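Side-chain contacts in TetR family transcriptional regulator (Chloroflexus aurantiacus, PDB 3NRG), which probably binds DNA through an N-terminal helix-turn-helix region and regulates transcription, as other TetR family regulators do: residues A[89-94]-A[139-144]; A[178-183]-A[190-195]. All blocks are in the same frame, centred on the assembly; numbering follows the deposited sequence.

Contact 1: residues A[89-94]-A[139-144]; sequences AYLRWL and KQLVEQ
Tyr90 and Leu91 of helix 87-104 meet Leu141 of helix 124-147 in a small apolar contact inside the all-helical C-terminal domain of the TetR fold. The two helices run in broadly opposite directions, and their backbones stay well apart, the CA atoms of Leu91 and Leu141 being 9.7 Å from each other. Tyr90 comes first, its ring swung to the side opposite the backbone N (chi1 169°) and toward the other helix. CD1 of Leu141 arrives at the ring's edge, in its plane, 4.0 Å from Tyr90 CE2. The two side chains cross at about a right angle. Tyrosine suits a partly exposed place such as this: its carbons pack on leucine while its OH is hydrogen-bonded to the hydroxyl of Tyr137, one turn before Leu141. Leu91, the next residue, is buried, as befits a purely aliphatic side chain that also touches Phe138, Phe168 of helix 157-179 and Ile207 of helix 196-214. Leu141 supplies the reach from the far side. Its CG stands beside the backbone N (chi1 -66°), and the methyl that borders the tyrosine ring, Leu141 CD1, also lies 4.3 Å from Leu91 CD2.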
loop_
_atom_site.group_PDB
_atom_site.type_symbol
_atom_site.label_atom_id
_atom_site.label_comp_id
_atom_site.label_asym_id
_atom_site.label_seq_id
_atom_site.Cartn_x
_atom_site.Cartn_y
_atom_site.Cartn_z
ATOM N N ALA A 89 -8.862 -15.595 11.581
ATOM C CA ALA A 89 -9.052 -16.138 10.239
ATOM C C ALA A 89 -9.289 -14.985 9.257
ATOM O O ALA A 89 -8.797 -15.030 8.124
ATOM C CB ALA A 89 -10.224 -17.096 10.223
ATOM N N TYR A 90 -9.972 -13.911 9.724
ATOM C CA TYR A 90 -10.192 -12.705 8.931
ATOM C C TYR A 90 -8.891 -11.925 8.753
ATOM O O TYR A 90 -8.614 -11.450 7.653
ATOM C CB TYR A 90 -11.278 -11.812 9.569
ATOM C CG TYR A 90 -11.371 -10.435 8.942
ATOM C CD1 TYR A 90 -11.873 -10.266 7.655
ATOM C CD2 TYR A 90 -10.938 -9.304 9.627
ATOM C CE1 TYR A 90 -11.916 -9.009 7.055
ATOM C CE2 TYR A 90 -10.987 -8.041 9.042
ATOM C CZ TYR A 90 -11.485 -7.898 7.759
ATOM O OH TYR A 90 -11.536 -6.660 7.184
ATOM N N LEU A 91 -8.088 -11.794 9.835
ATOM C CA LEU A 91 -6.807 -11.088 9.794
ATOM C C LEU A 91 -5.831 -11.735 8.818
ATOM O O LEU A 91 -5.093 -11.024 8.135
ATOM C CB LEU A 91 -6.186 -10.981 11.197
ATOM C CG LEU A 91 -6.804 -9.928 12.140
ATOM C CD1 LEU A 91 -6.266 -10.076 13.531
ATOM C CD2 LEU A 91 -6.550 -8.516 11.639
ATOM N N ARG A 92 -5.860 -13.080 8.711
ATOM C CA ARG A 92 -5.029 -13.822 7.753
ATOM C C ARG A 92 -5.451 -13.471 6.319
ATOM O O ARG A 92 -4.592 -13.277 5.460
ATOM C CB ARG A 92 -5.133 -15.347 8.004
ATOM C CG ARG A 92 -4.134 -16.188 7.198
ATOM C CD ARG A 92 -4.719 -16.671 5.876
ATOM N NE ARG A 92 -3.685 -17.179 4.973
ATOM C CZ ARG A 92 -3.351 -18.462 4.866
ATOM N NH1 ARG A 92 -3.968 -19.379 5.603
ATOM N NH2 ARG A 92 -2.403 -18.837 4.018
ATOM N N TRP A 93 -6.777 -13.382 6.072
ATOM C CA TRP A 93 -7.321 -12.993 4.777
ATOM C C TRP A 93 -6.912 -11.546 4.441
ATOM O O TRP A 93 -6.452 -11.284 3.330
ATOM C CB TRP A 93 -8.860 -13.139 4.775
ATOM C CG TRP A 93 -9.519 -12.692 3.497
ATOM C CD1 TRP A 93 -9.789 -13.459 2.401
ATOM C CD2 TRP A 93 -10.010 -11.375 3.199
ATOM N NE1 TRP A 93 -10.404 -12.699 1.431
ATOM C CE2 TRP A 93 -10.547 -11.414 1.892
ATOM C CE3 TRP A 93 -10.050 -10.161 3.912
ATOM C CZ2 TRP A 93 -11.098 -10.284 1.273
ATOM C CZ3 TRP A 93 -10.598 -9.044 3.301
ATOM C CH2 TRP A 93 -11.119 -9.112 2.000
ATOM N N LEU A 94 -7.058 -10.619 5.414
ATOM C CA LEU A 94 -6.723 -9.202 5.236
ATOM C C LEU A 94 -5.210 -8.991 5.029
ATOM O O LEU A 94 -4.807 -8.113 4.257
ATOM C CB LEU A 94 -7.226 -8.384 6.437
ATOM C CG LEU A 94 -7.183 -6.855 6.293
ATOM C CD1 LEU A 94 -8.184 -6.362 5.216
ATOM C CD2 LEU A 94 -7.454 -6.182 7.635
ATOM N N LYS A 139 -7.756 -1.271 16.035
ATOM C CA LYS A 139 -8.211 -0.942 17.396
ATOM C C LYS A 139 -9.697 -1.281 17.562
ATOM O O LYS A 139 -10.085 -1.859 18.577
ATOM C CB LYS A 139 -7.945 0.540 17.717
ATOM C CG LYS A 139 -8.033 0.869 19.203
ATOM C CD LYS A 139 -7.805 2.346 19.466
ATOM C CE LYS A 139 -7.998 2.686 20.920
ATOM N NZ LYS A 139 -7.781 4.129 21.178
ATOM N N GLN A 140 -10.511 -0.979 16.531
ATOM C CA GLN A 140 -11.944 -1.291 16.511
ATOM C C GLN A 140 -12.161 -2.815 16.572
ATOM O O GLN A 140 -12.996 -3.278 17.347
ATOM C CB GLN A 140 -12.602 -0.694 15.248
ATOM C CG GLN A 140 -14.131 -0.782 15.225
ATOM C CD GLN A 140 -14.718 -0.325 13.897
ATOM O OE1 GLN A 140 -14.197 0.578 13.223
ATOM N NE2 GLN A 140 -15.845 -0.912 13.516
ATOM N N LEU A 141 -11.364 -3.594 15.792
ATOM C CA LEU A 141 -11.451 -5.069 15.771
ATOM C C LEU A 141 -11.061 -5.679 17.112
ATOM O O LEU A 141 -11.716 -6.620 17.566
ATOM C CB LEU A 141 -10.568 -5.668 14.655
ATOM C CG LEU A 141 -10.960 -5.362 13.207
ATOM C CD1 LEU A 141 -9.945 -5.936 12.256
ATOM C CD2 LEU A 141 -12.330 -5.918 12.872
ATOM N N VAL A 142 -9.984 -5.152 17.746
ATOM C CA VAL A 142 -9.514 -5.643 19.050
ATOM C C VAL A 142 -10.543 -5.324 20.145
ATOM O O VAL A 142 -10.846 -6.194 20.965
ATOM C CB VAL A 142 -8.084 -5.127 19.402
ATOM C CG1 VAL A 142 -7.681 -5.525 20.816
ATOM C CG2 VAL A 142 -7.063 -5.635 18.399
ATOM N N GLU A 143 -11.130 -4.099 20.117
ATOM C CA GLU A 143 -12.175 -3.697 21.079
ATOM C C GLU A 143 -13.404 -4.594 20.966
ATOM O O GLU A 143 -13.987 -4.960 21.990
ATOM C CB GLU A 143 -12.556 -2.222 20.899
ATOM C CG GLU A 143 -11.589 -1.272 21.582
ATOM C CD GLU A 143 -11.691 0.187 21.178
ATOM O OE1 GLU A 143 -12.069 0.463 20.016
ATOM O OE2 GLU A 143 -11.288 1.049 21.992
ATOM N N GLN A 144 -13.752 -5.013 19.719
ATOM C CA GLN A 144 -14.855 -5.944 19.452
ATOM C C GLN A 144 -14.559 -7.332 20.036
ATOM O O GLN A 144 -15.422 -7.919 20.685
ATOM C CB GLN A 144 -15.131 -6.045 17.940
ATOM C CG GLN A 144 -15.986 -4.900 17.392
ATOM C CD GLN A 144 -16.181 -4.974 15.889
ATOM O OE1 GLN A 144 -15.988 -6.015 15.250
ATOM N NE2 GLN A 144 -16.581 -3.866 15.296
#

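Contact 2: residues A[178-183]-A[190-195]; sequences RFAVNP and GGIVLL
The backbone N of Leu195 donates to the carbonyl O of Ile192 at 3.0 Å, a three-residue step of 3-10 type that holds together the two residues facing Phe179 and Ala180. A bond of the same kind, from Leu194 N to Gly191 O at 3.1 Å, precedes it. No hydrogen bond spans the contact; methyl groups of Leu195 and Ile192 pack on apolar side chains and on the backbone of Phe179. Leu195 does most of it through one branch. With its CG beside the backbone N (chi1 -62°), the side chain extends to the end of helix 157-179, where CD1 lies 3.6 Å from Phe179 O and 4.0 Å from Phe179 CB. The methyl thus rests on the last helical residue's backbone and CB, whereas the phenyl ring turns instead to Ala198, Met199 and Val202 of helix 196-214, with Arg178 CG over the centre of one of its faces. Ala180, just past the helix end, offers a small methyl that two longer side chains can approach: Ile192 CD1 at 4.3 Å from Ala180 CB, and Leu195 CD1 at 4.4 Å from that same CB. Leu186 of the intervening helix touches Ala180, Ile192 and Leu195, completing a compact apolar cluster. That helix begins at the N-cap Asn182, whose OD1 makes a weak hydrogen bond with Glu185 N, followed by Pro183, which fits a first turn well. Short helix 183-189, with the loops on its two sides, makes the connection between the two long final helices of the TetR C-terminal domain.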
loop_
_atom_site.group_PDB
_atom_site.type_symbol
_atom_site.label_atom_id
_atom_site.label_comp_id
_atom_site.label_asym_id
_atom_site.label_seq_id
_atom_site.Cartn_x
_atom_site.Cartn_y
_atom_site.Cartn_z
ATOM N N ARG A 178 13.344 -11.660 1.932
ATOM C CA ARG A 178 13.691 -13.028 2.285
ATOM C C ARG A 178 13.667 -13.996 1.090
ATOM O O ARG A 178 14.572 -14.825 0.965
ATOM C CB ARG A 178 12.772 -13.538 3.413
ATOM C CG ARG A 178 13.188 -14.879 3.980
ATOM C CD ARG A 178 12.234 -15.363 5.040
ATOM N NE ARG A 178 12.579 -16.712 5.496
ATOM C CZ ARG A 178 11.892 -17.385 6.415
ATOM N NH1 ARG A 178 10.824 -16.838 6.990
ATOM N NH2 ARG A 178 12.268 -18.606 6.770
ATOM N N PHE A 179 12.613 -13.929 0.243
ATOM C CA PHE A 179 12.423 -14.913 -0.824
ATOM C C PHE A 179 12.783 -14.465 -2.247
ATOM O O PHE A 179 13.158 -15.313 -3.065
ATOM C CB PHE A 179 11.009 -15.502 -0.774
ATOM C CG PHE A 179 10.654 -16.142 0.549
ATOM C CD1 PHE A 179 11.160 -17.391 0.895
ATOM C CD2 PHE A 179 9.789 -15.510 1.436
ATOM C CE1 PHE A 179 10.830 -17.982 2.118
ATOM C CE2 PHE A 179 9.452 -16.108 2.658
ATOM C CZ PHE A 179 9.971 -17.340 2.988
ATOM N N ALA A 180 12.632 -13.162 -2.568
ATOM C CA ALA A 180 12.900 -12.675 -3.928
ATOM C C ALA A 180 14.383 -12.399 -4.164
ATOM O O ALA A 180 14.978 -11.576 -3.464
ATOM C CB ALA A 180 12.067 -11.433 -4.225
ATOM N N VAL A 181 14.991 -13.103 -5.153
ATOM C CA VAL A 181 16.416 -12.935 -5.499
ATOM C C VAL A 181 16.673 -11.573 -6.170
ATOM O O VAL A 181 17.387 -10.732 -5.610
ATOM C CB VAL A 181 16.954 -14.120 -6.346
ATOM N N ASN A 182 16.085 -11.356 -7.353
ATOM C CA ASN A 182 16.154 -10.080 -8.064
ATOM C C ASN A 182 14.719 -9.551 -8.149
ATOM O O ASN A 182 13.984 -9.909 -9.075
ATOM C CB ASN A 182 16.774 -10.268 -9.462
ATOM C CG ASN A 182 16.937 -8.980 -10.225
ATOM O OD1 ASN A 182 16.194 -8.692 -11.166
ATOM N ND2 ASN A 182 17.901 -8.160 -9.818
ATOM N N PRO A 183 14.244 -8.843 -7.094
ATOM C CA PRO A 183 12.821 -8.456 -7.047
ATOM C C PRO A 183 12.342 -7.580 -8.199
ATOM O O PRO A 183 11.192 -7.712 -8.619
ATOM C CB PRO A 183 12.692 -7.740 -5.698
ATOM C CG PRO A 183 14.075 -7.328 -5.346
ATOM C CD PRO A 183 14.961 -8.397 -5.883
ATOM N N GLY A 190 6.041 -10.653 -13.296
ATOM C CA GLY A 190 4.926 -11.279 -12.588
ATOM C C GLY A 190 5.216 -12.664 -12.036
ATOM O O GLY A 190 4.288 -13.429 -11.748
ATOM N N GLY A 191 6.500 -12.976 -11.858
ATOM C CA GLY A 191 6.930 -14.276 -11.351
ATOM C C GLY A 191 6.875 -14.418 -9.839
ATOM O O GLY A 191 7.130 -15.507 -9.312
ATOM N N ILE A 192 6.531 -13.318 -9.121
ATOM C CA ILE A 192 6.448 -13.305 -7.647
ATOM C C ILE A 192 5.444 -14.353 -7.113
ATOM O O ILE A 192 5.638 -14.899 -6.021
ATOM C CB ILE A 192 6.163 -11.856 -7.108
ATOM C CG1 ILE A 192 6.462 -11.721 -5.597
ATOM C CG2 ILE A 192 4.750 -11.370 -7.459
ATOM C CD1 ILE A 192 7.934 -11.525 -5.255
ATOM N N VAL A 193 4.420 -14.682 -7.933
ATOM C CA VAL A 193 3.361 -15.653 -7.600
ATOM C C VAL A 193 3.899 -17.071 -7.346
ATOM O O VAL A 193 3.243 -17.863 -6.661
ATOM C CB VAL A 193 2.213 -15.645 -8.650
ATOM C CG1 VAL A 193 1.494 -14.301 -8.663
ATOM C CG2 VAL A 193 2.728 -16.002 -10.046
ATOM N N LEU A 194 5.097 -17.382 -7.882
ATOM C CA LEU A 194 5.710 -18.701 -7.715
ATOM C C LEU A 194 6.321 -18.894 -6.318
ATOM O O LEU A 194 6.711 -20.012 -5.971
ATOM C CB LEU A 194 6.771 -18.955 -8.806
ATOM C CG LEU A 194 6.313 -18.817 -10.256
ATOM C CD1 LEU A 194 7.447 -19.098 -11.198
ATOM C CD2 LEU A 194 5.149 -19.729 -10.551
ATOM N N LEU A 195 6.404 -17.808 -5.518
ATOM C CA LEU A 195 6.971 -17.858 -4.164
ATOM C C LEU A 195 5.880 -17.935 -3.072
ATOM O O LEU A 195 6.209 -18.037 -1.888
ATOM C CB LEU A 195 7.903 -16.643 -3.915
ATOM C CG LEU A 195 9.147 -16.520 -4.822
ATOM C CD1 LEU A 195 9.844 -15.212 -4.590
ATOM C CD2 LEU A 195 10.124 -17.674 -4.592
#

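How the contacts relate
Contacts 1 and 2 both belong to the C-terminal domain, rather than to the predicted DNA-binding helix-turn-helix region, and follow one another along the chain. Their centres lie 28 Å apart and their nearest atoms about 10 Å apart, so they do not touch. Helices 157-179 and 196-214 relate them: Leu91 of contact 1 packs against both, and contact 2 lies in the connection between the same pair. In many TetR relatives the last two long helices form the dimer interface; the assembly described here holds a single chain, so that role is only inferred. Contact 1 joins two helices distant in sequence, whereas contact 2 is local, bridging a six-residue helical interval.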